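Local coordinates for protein tyrosyl-DNA phosphodiesterase 2 (Danio rerio, PDB 4F1H) that belongs to the endonuclease/exonuclease/phosphatase family of the DNase I-like clan and is seen here with a bound thymidine-5'-monophosphate and a magnesium ion, at residues Ile7-Asp12 / Tyr237-Trp242; Lys109-Thr114 / Glu140-Ala145. All coordinates share one frame; numbering follows the deposited sequence.

Contact 1: Ile7-Asp12 / Tyr237-Trp242; sequences ISWNVD and YTSDHW. With nucleotides of chain A.
H241 turns one face of its imidazole to the side chain of N10: N10 CB sits 3.7 Å from the centroid of the H241 ring, almost on the ring normal, a CH-pi contact, and the amide and ring planes are only 12° apart. With CG opposite the backbone N (chi1 176°), N10 carries its amide over the imidazole. H241 NE2 gives a nearly straight hydrogen bond (167°) to OP1 of the thymidine-5'-monophosphate DT1 of chain A, 2.8 Å away, and D206 OD2 accepts from the other ring nitrogen, H241 ND1, fixing the ring's rotation.

Behind this pair, S239 OG does double duty: it donates to N10 O at 2.6 Å and accepts from H241 N, closing an ST turn that presents the histidine. N10 OD1 takes D12 N at 2.9 Å in an Asx turn, which with D152 at N10 ND2 fixes the amide too. Further in, W9 NE1 reaches H241 O at 3.0 Å from above the carbonyl plane. The D12 and D240 carboxylates stack, D12 OD2 3.2 Å from D240 OD1, a close approach of like charges without a bond; W187 holds D240 OD2. An Asn ending one central strand, its side chain about 4 Å from a magnesium ion, and a His just before the neighbouring strand that bonds the phosphate are characteristic of the DNase I-like active site.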
ATOM      1  N   ILE B   7      21.172 -12.541  -6.264  1.00 14.80           N
ATOM      2  CA  ILE B   7      20.536 -12.113  -7.503  1.00 12.29           C
ATOM      3  C   ILE B   7      19.107 -12.609  -7.398  1.00 15.36           C
ATOM      4  O   ILE B   7      18.905 -13.698  -6.891  1.00 14.69           O
ATOM      5  CB  ILE B   7      21.214 -12.704  -8.742  1.00 14.83           C
ATOM      6  CG1 ILE B   7      22.507 -11.901  -9.021  1.00 13.44           C
ATOM      7  CG2 ILE B   7      20.258 -12.712  -9.990  1.00 15.96           C
ATOM      8  CD1 ILE B   7      23.278 -12.366 -10.250  1.00 14.79           C
ATOM      9  N   SER B   8      18.125 -11.818  -7.831  1.00 14.31           N
ATOM     10  CA  SER B   8      16.743 -12.314  -7.924  1.00 11.98           C
ATOM     11  C   SER B   8      16.283 -12.015  -9.345  1.00 15.69           C
ATOM     12  O   SER B   8      16.511 -10.917  -9.891  1.00 16.47           O
ATOM     13  CB  SER B   8      15.825 -11.571  -6.938  1.00 15.23           C
ATOM     14  OG  SER B   8      14.478 -12.064  -7.005  1.00 15.47           O
ATOM     15  N   TRP B   9      15.643 -12.984  -9.983  1.00 14.15           N
ATOM     16  CA  TRP B   9      15.284 -12.802 -11.404  1.00 13.13           C
ATOM     17  C   TRP B   9      14.131 -13.702 -11.810  1.00 13.56           C
ATOM     18  O   TRP B   9      14.187 -14.928 -11.630  1.00 13.45           O
ATOM     19  CB  TRP B   9      16.500 -13.114 -12.271  1.00 14.49           C
ATOM     20  CG  TRP B   9      16.583 -12.383 -13.587  1.00 12.99           C
ATOM     21  CD1 TRP B   9      15.566 -11.846 -14.341  1.00 15.83           C
ATOM     22  CD2 TRP B   9      17.804 -12.089 -14.283  1.00 14.98           C
ATOM     23  NE1 TRP B   9      16.097 -11.246 -15.487  1.00 16.37           N
ATOM     24  CE2 TRP B   9      17.456 -11.423 -15.479  1.00 14.65           C
ATOM     25  CE3 TRP B   9      19.143 -12.386 -14.032  1.00 17.04           C
ATOM     26  CZ2 TRP B   9      18.413 -10.965 -16.405  1.00 15.30           C
ATOM     27  CZ3 TRP B   9      20.121 -11.946 -14.985  1.00 17.43           C
ATOM     28  CH2 TRP B   9      19.726 -11.246 -16.146  1.00 16.54           C
ATOM     29  N   ASN B  10      13.092 -13.108 -12.407  1.00 12.84           N
ATOM     30  CA  ASN B  10      12.070 -13.907 -13.076  1.00 12.15           C
ATOM     31  C   ASN B  10      12.603 -14.157 -14.494  1.00 14.31           C
ATOM     32  O   ASN B  10      12.773 -13.217 -15.286  1.00 14.60           O
ATOM     33  CB  ASN B  10      10.735 -13.113 -13.085  1.00 12.82           C
ATOM     34  CG  ASN B  10       9.641 -13.819 -13.852  1.00 16.02           C
ATOM     35  OD1 ASN B  10       9.907 -14.506 -14.837  1.00 15.28           O
ATOM     36  ND2 ASN B  10       8.393 -13.629 -13.433  1.00 18.71           N
ATOM     37  N   VAL B  11      12.857 -15.441 -14.800  1.00 11.82           N
ATOM     38  CA  VAL B  11      13.533 -15.841 -16.042  1.00 12.10           C
ATOM     39  C   VAL B  11      12.604 -15.976 -17.232  1.00 15.23           C
ATOM     40  O   VAL B  11      13.069 -16.248 -18.343  1.00 16.62           O
ATOM     41  CB  VAL B  11      14.377 -17.137 -15.858  1.00 14.47           C
ATOM     42  CG1 VAL B  11      15.328 -16.936 -14.655  1.00 17.46           C
ATOM     43  CG2 VAL B  11      13.459 -18.385 -15.624  1.00 16.95           C
ATOM     44  N   ASP B  12      11.300 -15.805 -16.999  1.00 15.74           N
ATOM     45  CA  ASP B  12      10.312 -15.835 -18.089  1.00 15.44           C
ATOM     46  C   ASP B  12      10.360 -17.177 -18.846  1.00 19.01           C
ATOM     47  O   ASP B  12      10.399 -17.212 -20.073  1.00 18.69           O
ATOM     48  CB  ASP B  12      10.475 -14.678 -19.066  1.00 16.75           C
ATOM     49  CG  ASP B  12       9.250 -14.463 -19.948  1.00 27.52           C
ATOM     50  OD1 ASP B  12       8.205 -15.121 -19.728  1.00 29.72           O
ATOM     51  OD2 ASP B  12       9.324 -13.610 -20.850  1.00 29.30           O
ATOM     52  N   TYR B 237      16.523 -10.079 -25.031  1.00 16.60           N
ATOM     53  CA  TYR B 237      16.994  -9.994 -23.642  1.00 16.04           C
ATOM     54  C   TYR B 237      16.838 -11.333 -22.942  1.00 17.19           C
ATOM     55  O   TYR B 237      16.041 -12.192 -23.346  1.00 18.00           O
ATOM     56  CB  TYR B 237      16.199  -8.911 -22.876  1.00 15.86           C
ATOM     57  CG  TYR B 237      16.417  -7.533 -23.471  1.00 17.46           C
ATOM     58  CD1 TYR B 237      17.583  -6.817 -23.188  1.00 21.45           C
ATOM     59  CD2 TYR B 237      15.510  -6.983 -24.355  1.00 18.55           C
ATOM     60  CE1 TYR B 237      17.814  -5.576 -23.765  1.00 25.14           C
ATOM     61  CE2 TYR B 237      15.745  -5.725 -24.939  1.00 21.88           C
ATOM     62  CZ  TYR B 237      16.888  -5.043 -24.632  1.00 22.12           C
ATOM     63  OH  TYR B 237      17.134  -3.796 -25.202  1.00 24.02           O
ATOM     64  N   THR B 238      17.579 -11.499 -21.853  1.00 14.68           N
ATOM     65  CA  THR B 238      17.517 -12.741 -21.101  1.00 15.09           C
ATOM     66  C   THR B 238      16.064 -13.008 -20.639  1.00 14.33           C
ATOM     67  O   THR B 238      15.580 -14.167 -20.675  1.00 16.35           O
ATOM     68  CB  THR B 238      18.450 -12.627 -19.866  1.00 15.27           C
ATOM     69  OG1 THR B 238      19.814 -12.516 -20.319  1.00 19.17           O
ATOM     70  CG2 THR B 238      18.332 -13.846 -18.973  1.00 16.60           C
ATOM     71  N   SER B 239      15.376 -11.931 -20.252  1.00 14.12           N
ATOM     72  CA  SER B 239      13.983 -12.021 -19.794  1.00 13.65           C
ATOM     73  C   SER B 239      13.213 -10.755 -20.083  1.00 15.43           C
ATOM     74  O   SER B 239      13.824  -9.750 -20.429  1.00 17.67           O
ATOM     75  CB  SER B 239      14.035 -12.198 -18.279  1.00 18.04           C
ATOM     76  OG  SER B 239      12.751 -12.333 -17.747  1.00 17.53           O
ATOM     77  N   ASP B 240      11.883 -10.801 -19.928  1.00 13.62           N
ATOM     78  CA  ASP B 240      11.128  -9.553 -19.954  1.00 17.53           C
ATOM     79  C   ASP B 240      11.303  -8.729 -18.664  1.00 16.68           C
ATOM     80  O   ASP B 240      10.917  -7.546 -18.624  1.00 14.79           O
ATOM     81  CB  ASP B 240       9.645  -9.801 -20.279  1.00 17.47           C
ATOM     82  CG  ASP B 240       8.940 -10.657 -19.237  1.00 23.69           C
ATOM     83  OD1 ASP B 240       9.599 -11.414 -18.472  1.00 23.25           O
ATOM     84  OD2 ASP B 240       7.686 -10.586 -19.210  1.00 26.67           O
ATOM     85  N   HIS B 241      11.865  -9.350 -17.620  1.00 16.87           N
ATOM     86  CA  HIS B 241      12.243  -8.634 -16.400  1.00 14.48           C
ATOM     87  C   HIS B 241      13.726  -8.335 -16.396  1.00 14.31           C
ATOM     88  O   HIS B 241      14.504  -9.105 -16.956  1.00 14.93           O
ATOM     89  CB  HIS B 241      11.992  -9.513 -15.159  1.00 15.47           C
ATOM     90  CG  HIS B 241      10.551  -9.753 -14.853  1.00 16.45           C
ATOM     91  ND1 HIS B 241       9.953  -9.255 -13.708  1.00 16.27           N
ATOM     92  CD2 HIS B 241       9.611 -10.506 -15.479  1.00 18.55           C
ATOM     93  CE1 HIS B 241       8.690  -9.661 -13.660  1.00 16.85           C
ATOM     94  NE2 HIS B 241       8.455 -10.405 -14.732  1.00 16.12           N
ATOM     95  N   TRP B 242      14.115  -7.274 -15.688  1.00 13.84           N
ATOM     96  CA  TRP B 242      15.514  -7.082 -15.350  1.00 15.70           C
ATOM     97  C   TRP B 242      15.782  -7.878 -14.067  1.00 16.13           C
ATOM     98  O   TRP B 242      14.865  -8.087 -13.249  1.00 19.48           O
ATOM     99  CB  TRP B 242      15.787  -5.603 -15.114  1.00 15.75           C
ATOM    100  CG  TRP B 242      15.418  -4.686 -16.267  1.00 14.43           C
ATOM    101  CD1 TRP B 242      14.855  -3.460 -16.141  1.00 17.69           C
ATOM    102  CD2 TRP B 242      15.663  -4.876 -17.671  1.00 16.27           C
ATOM    103  NE1 TRP B 242      14.709  -2.877 -17.367  1.00 16.91           N
ATOM    104  CE2 TRP B 242      15.209  -3.716 -18.327  1.00 20.08           C
ATOM    105  CE3 TRP B 242      16.223  -5.900 -18.429  1.00 18.80           C
ATOM    106  CZ2 TRP B 242      15.279  -3.568 -19.727  1.00 17.74           C
ATOM    107  CZ3 TRP B 242      16.307  -5.741 -19.808  1.00 17.61           C
ATOM    108  CH2 TRP B 242      15.840  -4.589 -20.431  1.00 16.73           C
TER
ATOM    109  OP3  DT A   1       4.194 -12.406 -13.402  1.00 19.08           O
ATOM    110  P    DT A   1       4.875 -11.365 -14.234  0.68 15.64           P
ATOM    111  OP1  DT A   1       6.011 -11.815 -15.025  1.00 24.80           O
ATOM    112  OP2  DT A   1       5.429 -10.245 -13.394  1.00 23.87           O
ATOM    113  O5'  DT A   1       3.738 -10.710 -15.122  1.00 20.96           O
ATOM    114  C5'  DT A   1       4.151  -9.893 -16.230  1.00 21.57           C
ATOM    115  C4'  DT A   1       2.882  -9.449 -16.929  1.00 19.57           C
ATOM    116  O4'  DT A   1       2.399 -10.606 -17.666  1.00 20.94           O
ATOM    117  C3'  DT A   1       1.742  -8.986 -16.015  1.00 21.42           C
ATOM    118  O3'  DT A   1       0.965  -7.994 -16.712  1.00 20.66           O
ATOM    119  C2'  DT A   1       0.907 -10.251 -15.830  1.00 19.11           C
ATOM    120  C1'  DT A   1       1.059 -10.892 -17.209  1.00 19.91           C
ATOM    121  N1   DT A   1       0.812 -12.364 -17.221  1.00 19.76           N
ATOM    122  C2   DT A   1      -0.242 -12.836 -17.979  1.00 29.08           C
ATOM    123  O2   DT A   1      -0.997 -12.096 -18.629  1.00 29.51           O
ATOM    124  N3   DT A   1      -0.402 -14.196 -17.926  1.00 28.47           N
ATOM    125  C4   DT A   1       0.367 -15.125 -17.231  1.00 29.92           C
ATOM    126  O4   DT A   1       0.126 -16.345 -17.276  1.00 24.66           O
ATOM    127  C5   DT A   1       1.455 -14.541 -16.465  1.00 23.86           C
ATOM    128  C7   DT A   1       2.343 -15.413 -15.630  1.00 17.71           C
ATOM    129  C6   DT A   1       1.639 -13.213 -16.489  1.00 21.09           C
TER
HETATM  130  O   HOH W   1      13.059 -10.280 -12.272  1.00 18.36           O
HETATM  131  O   HOH W   2       8.331 -13.248 -17.099  1.00 23.39           O
HETATM  132  O   HOH W   3      15.739 -16.370 -19.092  1.00 18.12           O

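Contact 2: Lys109-Thr114 / Glu140-Ala145; sequences KLYLMT and EAPEDA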
ATOM      1  N   LYS B 109      22.849 -17.265  10.798  1.00 21.74           N
ATOM      2  CA  LYS B 109      21.692 -17.914  10.199  1.00 22.13           C
ATOM      3  C   LYS B 109      21.030 -16.927   9.249  1.00 19.75           C
ATOM      4  O   LYS B 109      20.826 -15.767   9.617  1.00 20.77           O
ATOM      5  CB  LYS B 109      20.698 -18.330  11.287  1.00 21.99           C
ATOM      6  CG  LYS B 109      19.585 -19.201  10.762  1.00 26.78           C
ATOM      7  CD  LYS B 109      18.526 -19.504  11.851  1.00 33.77           C
ATOM      8  CE  LYS B 109      18.980 -20.594  12.815  1.00 37.40           C
ATOM      9  NZ  LYS B 109      17.940 -20.806  13.884  1.00 32.60           N
ATOM     10  N   LEU B 110      20.694 -17.389   8.035  1.00 19.72           N
ATOM     11  CA  LEU B 110      19.885 -16.588   7.101  1.00 17.96           C
ATOM     12  C   LEU B 110      18.597 -17.351   6.855  1.00 17.75           C
ATOM     13  O   LEU B 110      18.617 -18.584   6.767  1.00 18.86           O
ATOM     14  CB  LEU B 110      20.574 -16.373   5.749  1.00 16.86           C
ATOM     15  CG  LEU B 110      22.017 -15.891   5.745  1.00 19.79           C
ATOM     16  CD1 LEU B 110      22.438 -15.695   4.284  1.00 22.00           C
ATOM     17  CD2 LEU B 110      22.172 -14.613   6.571  1.00 21.39           C
ATOM     18  N   TYR B 111      17.483 -16.629   6.701  1.00 17.53           N
ATOM     19  CA  TYR B 111      16.200 -17.283   6.432  1.00 19.62           C
ATOM     20  C   TYR B 111      15.829 -16.724   5.054  1.00 18.41           C
ATOM     21  O   TYR B 111      15.422 -15.564   4.964  1.00 19.95           O
ATOM     22  CB  TYR B 111      15.228 -16.875   7.542  1.00 16.81           C
ATOM     23  CG  TYR B 111      13.862 -17.513   7.566  1.00 22.75           C
ATOM     24  CD1 TYR B 111      12.790 -16.905   6.926  1.00 23.91           C
ATOM     25  CD2 TYR B 111      13.618 -18.668   8.315  1.00 22.13           C
ATOM     26  CE1 TYR B 111      11.494 -17.458   6.975  1.00 23.09           C
ATOM     27  CE2 TYR B 111      12.321 -19.249   8.361  1.00 25.41           C
ATOM     28  CZ  TYR B 111      11.277 -18.630   7.699  1.00 27.30           C
ATOM     29  OH  TYR B 111       9.995 -19.191   7.750  1.00 24.08           O
ATOM     30  N   LEU B 112      16.060 -17.519   3.997  1.00 16.36           N
ATOM     31  CA  LEU B 112      15.935 -17.058   2.605  1.00 19.91           C
ATOM     32  C   LEU B 112      14.566 -17.435   2.055  1.00 18.33           C
ATOM     33  O   LEU B 112      14.096 -18.557   2.239  1.00 18.02           O
ATOM     34  CB  LEU B 112      17.032 -17.695   1.749  1.00 14.53           C
ATOM     35  CG  LEU B 112      18.438 -17.434   2.311  1.00 14.66           C
ATOM     36  CD1 LEU B 112      19.409 -18.358   1.593  1.00 16.14           C
ATOM     37  CD2 LEU B 112      18.872 -15.985   2.180  1.00 18.94           C
ATOM     38  N   MET B 113      13.908 -16.493   1.393  1.00 14.71           N
ATOM     39  CA  MET B 113      12.539 -16.752   0.946  1.00 13.85           C
ATOM     40  C   MET B 113      12.318 -16.212  -0.453  1.00 14.65           C
ATOM     41  O   MET B 113      12.834 -15.166  -0.804  1.00 15.66           O
ATOM     42  CB  MET B 113      11.546 -16.011   1.855  1.00 15.23           C
ATOM     43  CG  MET B 113      11.778 -16.197   3.356  1.00 17.51           C
ATOM     44  SD  MET B 113      10.861 -14.936   4.311  1.00 23.20           S
ATOM     45  CE  MET B 113       9.174 -15.343   3.857  1.00 25.35           C
ATOM     46  N   THR B 114      11.545 -16.949  -1.252  1.00 13.21           N
ATOM     47  CA  THR B 114      11.128 -16.407  -2.566  1.00 14.70           C
ATOM     48  C   THR B 114       9.710 -16.835  -2.931  1.00 16.64           C
ATOM     49  O   THR B 114       9.187 -17.877  -2.517  1.00 15.05           O
ATOM     50  CB  THR B 114      12.110 -16.772  -3.723  1.00 15.30           C
ATOM     51  OG1 THR B 114      11.827 -15.967  -4.864  1.00 15.89           O
ATOM     52  CG2 THR B 114      12.039 -18.254  -4.120  1.00 14.11           C
ATOM     53  N   GLU B 140       7.799 -13.529  11.816  1.00 25.74           N
ATOM     54  CA  GLU B 140       7.897 -14.662  12.751  1.00 25.39           C
ATOM     55  C   GLU B 140       9.142 -15.500  12.602  1.00 24.80           C
ATOM     56  O   GLU B 140       9.331 -16.476  13.324  1.00 26.20           O
ATOM     57  CB  GLU B 140       6.709 -15.603  12.549  1.00 28.22           C
ATOM     58  CG  GLU B 140       5.351 -14.974  12.833  1.00 35.53           C
ATOM     59  CD  GLU B 140       4.217 -15.944  12.508  1.00 41.81           C
ATOM     60  OE1 GLU B 140       4.495 -17.008  11.899  1.00 44.03           O
ATOM     61  OE2 GLU B 140       3.052 -15.641  12.861  1.00 46.33           O
ATOM     62  N   ALA B 141       9.999 -15.155  11.655  1.00 21.00           N
ATOM     63  CA  ALA B 141      11.193 -15.958  11.440  1.00 23.14           C
ATOM     64  C   ALA B 141      12.048 -15.924  12.716  1.00 23.65           C
ATOM     65  O   ALA B 141      12.010 -14.932  13.444  1.00 24.94           O
ATOM     66  CB  ALA B 141      11.984 -15.382  10.259  1.00 20.48           C
ATOM     67  N   PRO B 142      12.825 -16.993  12.962  1.00 24.82           N
ATOM     68  CA  PRO B 142      13.655 -17.095  14.182  1.00 28.92           C
ATOM     69  C   PRO B 142      14.459 -15.822  14.458  1.00 32.49           C
ATOM     70  O   PRO B 142      15.051 -15.243  13.538  1.00 25.02           O
ATOM     71  CB  PRO B 142      14.610 -18.256  13.859  1.00 29.33           C
ATOM     72  CG  PRO B 142      13.868 -19.103  12.898  1.00 32.58           C
ATOM     73  CD  PRO B 142      13.006 -18.158  12.075  1.00 29.24           C
ATOM     74  N   GLU B 143      14.483 -15.405  15.725  1.00 32.99           N
ATOM     75  CA  GLU B 143      15.169 -14.193  16.154  1.00 39.10           C
ATOM     76  C   GLU B 143      16.637 -14.131  15.773  1.00 28.93           C
ATOM     77  O   GLU B 143      17.200 -13.040  15.657  1.00 31.33           O
ATOM     78  CB  GLU B 143      15.098 -14.069  17.666  1.00 48.41           C
ATOM     79  CG  GLU B 143      13.771 -13.617  18.202  1.00 57.26           C
ATOM     80  CD  GLU B 143      13.937 -12.857  19.502  1.00 62.11           C
ATOM     81  OE1 GLU B 143      14.961 -13.089  20.194  1.00 55.80           O
ATOM     82  OE2 GLU B 143      13.058 -12.021  19.814  1.00 64.17           O
ATOM     83  N   ASP B 144      17.266 -15.291  15.609  1.00 25.20           N
ATOM     84  CA  ASP B 144      18.687 -15.317  15.321  1.00 27.62           C
ATOM     85  C   ASP B 144      19.009 -15.351  13.828  1.00 24.61           C
ATOM     86  O   ASP B 144      20.174 -15.487  13.454  1.00 24.04           O
ATOM     87  CB  ASP B 144      19.381 -16.473  16.058  1.00 27.56           C
ATOM     88  CG  ASP B 144      18.841 -17.844  15.662  1.00 34.96           C
ATOM     89  OD1 ASP B 144      17.731 -17.921  15.081  1.00 35.23           O
ATOM     90  OD2 ASP B 144      19.524 -18.852  15.951  1.00 45.60           O
ATOM     91  N   ALA B 145      17.988 -15.189  12.979  1.00 25.46           N
ATOM     92  CA  ALA B 145      18.218 -15.184  11.533  1.00 23.02           C
ATOM     93  C   ALA B 145      18.056 -13.786  10.958  1.00 20.08           C
ATOM     94  O   ALA B 145      17.183 -13.015  11.410  1.00 20.80           O
ATOM     95  CB  ALA B 145      17.247 -16.135  10.801  1.00 24.95           C
TER
HETATM   96  O   HOH W   4      22.779 -16.869  13.621  1.00 29.40           O
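K109, Y111 and A145 carry most of this contact, where the start of one strand meets the turn that leads into its parallel neighbour. The aliphatic part of K109 runs alongside A145, with K109 CD 3.8 Å from A145 CB. Its chain then bends at the CG-CD bond (chi3 -79°), which turns the ammonium over to D144. There K109 NZ meets D144 OD1 at 3.1 Å on the syn side of the carboxylate, 18° out of its plane, in a salt bridge; a second, weak hydrogen bond goes to D144 OD2. Backbone atoms add to the join: A145 CA makes a CA-H...O contact of 3.3 Å with K109 O, and water 4 links K109 N to D144 O.

Y111 projects from the same side of the strand, two residues on. With CG anti to the backbone N (chi1 -175°), its ring comes to lie against A141, whose CB stands 3.8 Å from the centroid of the Y111 ring and nearly on its normal, a CH-pi contact over the middle of one face. P142 CD meets the CD2-CE2 side obliquely, and A145 CB touches Y111 CB at 3.9 Å.

The turn from P142 to A145 is type I, closed by A145 N to P142 O, and R211 binds the carbonyls of A141, P142 and A145. The ion pair joins the partly exposed K109 and D144, where solvent would probably weaken it, whereas the buried Y111, A141 and A145 supply the apolar fit of turn against strand.

The two contacts lie on opposite sides of the chain's centre, their centres about 25 Å apart, and share no segment. Contact 1 is wholly buried and joins the end of strand 4-10 to the loop before strand 243-249, its neighbour in the six-stranded sheet. Contact 2 is partly buried and joins strand 108-114 to the turn before strand 145-150, its parallel neighbour in the other sheet. Chemistry follows place: beside the bound nucleotide, contact 1 relies on directional hydrogen bonds, ordered waters and a polar stack, whereas contact 2 combines a lysine-aspartate ion pair with apolar packing. T114 and N10 nevertheless both meet Q41 of strand 37-43.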